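Local coordinates for SusD-like carbohydrate binding protein BF1063 (PDB 3I4G), which probably binds carbohydrate at the outer membrane of Bacteroides fragilis for glycan uptake by a SusD-like route, at residues 74-79 against 86-91. Residues are numbered along the deposited sequence; the frame is centred on the assembly and turned at random. Where two conformers were deposited one is given.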
ATOM      1  N   PHE A  74      11.701   8.715  -5.065  1.00  8.87           N
ATOM      2  CA  PHE A  74      10.883   9.915  -4.885  1.00  8.96           C
ATOM      3  C   PHE A  74      10.586  10.607  -6.212  1.00  8.64           C
ATOM      4  O   PHE A  74       9.484  11.152  -6.427  1.00  8.90           O
ATOM      5  CB  PHE A  74      11.598  10.859  -3.899  1.00  9.62           C
ATOM      6  CG  PHE A  74      10.877  12.143  -3.663  1.00  8.79           C
ATOM      7  CD1 PHE A  74       9.863  12.234  -2.698  1.00  9.86           C
ATOM      8  CD2 PHE A  74      11.198  13.267  -4.386  1.00  8.29           C
ATOM      9  CE1 PHE A  74       9.200  13.449  -2.473  1.00 10.63           C
ATOM     10  CE2 PHE A  74      10.563  14.465  -4.122  1.00  9.57           C
ATOM     11  CZ  PHE A  74       9.579  14.541  -3.169  1.00  9.35           C
ATOM     12  N   LYS A  75      11.521  10.536  -7.150  1.00  8.30           N
ATOM     13  CA  LYS A  75      11.340  11.172  -8.436  1.00  7.72           C
ATOM     14  C   LYS A  75      10.216  10.547  -9.266  1.00  9.01           C
ATOM     15  O   LYS A  75       9.776  11.176 -10.214  1.00  9.28           O
ATOM     16  CB  LYS A  75      12.635  11.172  -9.240  1.00  9.49           C
ATOM     17  CG  LYS A  75      13.678  12.071  -8.675  1.00 10.91           C
ATOM     18  CD  LYS A  75      14.874  12.099  -9.631  1.00 14.14           C
ATOM     19  CE  LYS A  75      15.999  12.932  -9.111  1.00 18.43           C
ATOM     20  NZ  LYS A  75      17.121  13.045 -10.097  1.00 20.36           N
ATOM     21  N   ILE A  76       9.740   9.352  -8.933  1.00  8.19           N
ATOM     22  CA  ILE A  76       8.653   8.733  -9.683  1.00  7.59           C
ATOM     23  C   ILE A  76       7.467   9.670  -9.769  1.00  9.00           C
ATOM     24  O   ILE A  76       6.828   9.741 -10.835  1.00  9.00           O
ATOM     25  CB  ILE A  76       8.246   7.396  -9.041  1.00  8.41           C
ATOM     26  CG1 ILE A  76       9.342   6.366  -9.350  1.00  8.64           C
ATOM     27  CG2 ILE A  76       6.899   6.938  -9.592  1.00 10.97           C
ATOM     28  CD1 ILE A  76       9.202   5.062  -8.620  1.00  9.78           C
ATOM     29  N   SER A  77       7.126  10.388  -8.691  1.00  8.54           N
ATOM     30  CA  SER A  77       5.958  11.273  -8.724  1.00  7.46           C
ATOM     31  C   SER A  77       6.251  12.727  -8.394  1.00  8.64           C
ATOM     32  O   SER A  77       5.310  13.493  -8.149  1.00  9.29           O
ATOM     33  CB  SER A  77       4.883  10.743  -7.782  1.00  9.06           C
ATOM     34  OG  SER A  77       5.337  10.760  -6.467  1.00  9.47           O
ATOM     35  N   SER A  78       7.508  13.157  -8.435  1.00  8.89           N
ATOM     36  CA  SER A  78       7.822  14.563  -8.130  1.00  8.49           C
ATOM     37  C   SER A  78       7.933  15.474  -9.340  1.00  9.27           C
ATOM     38  O   SER A  78       8.134  16.682  -9.165  1.00  9.32           O
ATOM     39  CB  SER A  78       9.126  14.640  -7.369  1.00 10.28           C
ATOM     40  OG  SER A  78      10.219  14.318  -8.235  1.00 10.44           O
ATOM     41  N   GLY A  79       7.816  14.922 -10.533  1.00  8.47           N
ATOM     42  CA  GLY A  79       7.976  15.681 -11.768  1.00  9.02           C
ATOM     43  C   GLY A  79       9.299  15.400 -12.472  1.00  8.99           C
ATOM     44  O   GLY A  79       9.574  15.991 -13.498  1.00 10.83           O
ATOM     45  N   ALA A  86      15.851   3.513 -11.975  1.00  8.27           N
ATOM     46  CA  ALA A  86      16.126   2.155 -11.514  1.00  7.95           C
ATOM     47  C   ALA A  86      14.937   1.521 -10.822  1.00  8.51           C
ATOM     48  O   ALA A  86      14.784   0.302 -10.865  1.00  9.44           O
ATOM     49  CB  ALA A  86      17.301   2.168 -10.554  1.00  8.91           C
ATOM     50  N   PHE A  87      14.081   2.311 -10.192  1.00  8.76           N
ATOM     51  CA  PHE A  87      12.957   1.768  -9.432  1.00  7.99           C
ATOM     52  C   PHE A  87      11.871   1.299 -10.369  1.00  8.68           C
ATOM     53  O   PHE A  87      11.316   0.229 -10.138  1.00  9.55           O
ATOM     54  CB  PHE A  87      12.461   2.794  -8.406  1.00  9.40           C
ATOM     55  CG  PHE A  87      13.493   3.097  -7.344  1.00  8.55           C
ATOM     56  CD1 PHE A  87      14.487   4.005  -7.567  1.00  9.52           C
ATOM     57  CD2 PHE A  87      13.478   2.424  -6.128  1.00  9.10           C
ATOM     58  CE1 PHE A  87      15.451   4.260  -6.592  1.00 10.64           C
ATOM     59  CE2 PHE A  87      14.433   2.681  -5.159  1.00  9.02           C
ATOM     60  CZ  PHE A  87      15.396   3.598  -5.371  1.00  9.48           C
ATOM     61  N   ILE A  88      11.566   2.055 -11.414  1.00  8.71           N
ATOM     62  CA  ILE A  88      10.538   1.584 -12.345  1.00  9.38           C
ATOM     63  C   ILE A  88      11.065   0.329 -13.044  1.00  9.72           C
ATOM     64  O   ILE A  88      10.284  -0.577 -13.376  1.00  9.52           O
ATOM     65  CB  ILE A  88      10.018   2.636 -13.354  1.00  9.05           C
ATOM     66  CG1 ILE A  88      11.050   3.004 -14.413  1.00  9.33           C
ATOM     67  CG2 ILE A  88       9.485   3.859 -12.572  1.00  9.22           C
ATOM     68  CD1 ILE A  88      10.553   4.039 -15.476  1.00  9.91           C
ATOM     69  N   LYS A  89      12.371   0.245 -13.318  1.00  9.71           N
ATOM     70  CA  LYS A  89      12.897  -0.978 -13.933  1.00  9.73           C
ATOM     71  C   LYS A  89      12.731  -2.172 -13.017  1.00  9.65           C
ATOM     72  O   LYS A  89      12.396  -3.272 -13.504  1.00  9.63           O
ATOM     73  CB  LYS A  89      14.354  -0.799 -14.342  1.00 11.15           C
ATOM     74  CG  LYS A  89      15.009  -2.022 -14.963  1.00 10.63           C
ATOM     75  CD  LYS A  89      14.382  -2.402 -16.286  1.00 12.32           C
ATOM     76  CE  LYS A  89      14.864  -3.760 -16.801  1.00 13.09           C
ATOM     77  NZ  LYS A  89      16.308  -3.815 -17.036  1.00 13.60           N
ATOM     78  N   ARG A  90      12.924  -2.019 -11.697  0.50  8.79           N
ATOM     79  CA  ARG A  90      12.682  -3.137 -10.772  0.50  8.46           C
ATOM     80  C   ARG A  90      11.245  -3.598 -10.808  0.50  8.81           C
ATOM     81  O   ARG A  90      10.973  -4.797 -10.830  0.50  9.50           O
ATOM     82  CB  ARG A  90      13.011  -2.791  -9.310  0.50  9.61           C
ATOM     83  CG  ARG A  90      14.491  -2.635  -8.958  0.50  6.94           C
ATOM     84  CD  ARG A  90      15.223  -3.947  -8.872  0.50 10.36           C
ATOM     85  NE  ARG A  90      14.765  -4.772  -7.762  0.50  9.61           N
ATOM     86  CZ  ARG A  90      15.058  -6.063  -7.581  0.50 13.43           C
ATOM     87  NH1 ARG A  90      15.844  -6.723  -8.420  0.50 18.50           N
ATOM     88  NH2 ARG A  90      14.569  -6.714  -6.534  0.50  9.07           N
ATOM     89  N   TYR A  91      10.307  -2.666 -10.701  1.00  8.94           N
ATOM     90  CA  TYR A  91       8.899  -3.057 -10.731  1.00  9.57           C
ATOM     91  C   TYR A  91       8.610  -3.819 -12.034  1.00 10.02           C
ATOM     92  O   TYR A  91       7.929  -4.836 -12.019  1.00 10.56           O
ATOM     93  CB  TYR A  91       7.993  -1.862 -10.614  1.00  9.15           C
ATOM     94  CG  TYR A  91       7.784  -1.268  -9.240  1.00  7.60           C
ATOM     95  CD1 TYR A  91       7.145  -1.998  -8.247  1.00  8.20           C
ATOM     96  CD2 TYR A  91       8.118   0.050  -8.960  1.00  8.37           C
ATOM     97  CE1 TYR A  91       6.834  -1.429  -7.017  1.00  7.86           C
ATOM     98  CE2 TYR A  91       7.832   0.623  -7.705  1.00  8.21           C
ATOM     99  CZ  TYR A  91       7.162  -0.127  -6.762  1.00  8.75           C
ATOM    100  OH  TYR A  91       6.863   0.501  -5.565  1.00  9.63           O
TER
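The torsions of I76 and I88 bring their branches together between two segments whose side chains start out facing each other. In I76, chi1 of -73° sets CG1 anti to the carbonyl carbon, and an extended chi2 of 171° carries CD1 out toward segment 86-91. In I88 it is the short branch that is delivered: chi1 of 70° leaves CG1 between the backbone N and the carbonyl carbon and turns CG2 toward I76. Two distances document the result, I76 CG1 to I88 CG2 and I76 CD1 to I88 CG2, both 4.1 Å, so a single methyl rests alongside the outer half of the I76 chain. The two isoleucines run past each other in opposite senses. F87 takes part through its first side-chain carbon, with F87 CB 4.0 Å from I76 CD1 and the two side chains crossing at about a right angle. No hydrogen bond links the segments; the interface is apolar, small at 122 Å² summed over both sides, and its three touching residues are all buried. The backbones stay well apart, I76 CA and I88 CA being 7.9 Å from each other, so side chains from both segments fill the space, I76 giving the larger share. The short helix 72-78 and the first turns of the long helix 86-109, linked by a short loop, form a helix-loop-helix with this apolar contact between its arms. Beyond it, the F87 ring meets F73 of helix 72-78, while I76 also touches W513 and Y455, the latter on helix 454-461.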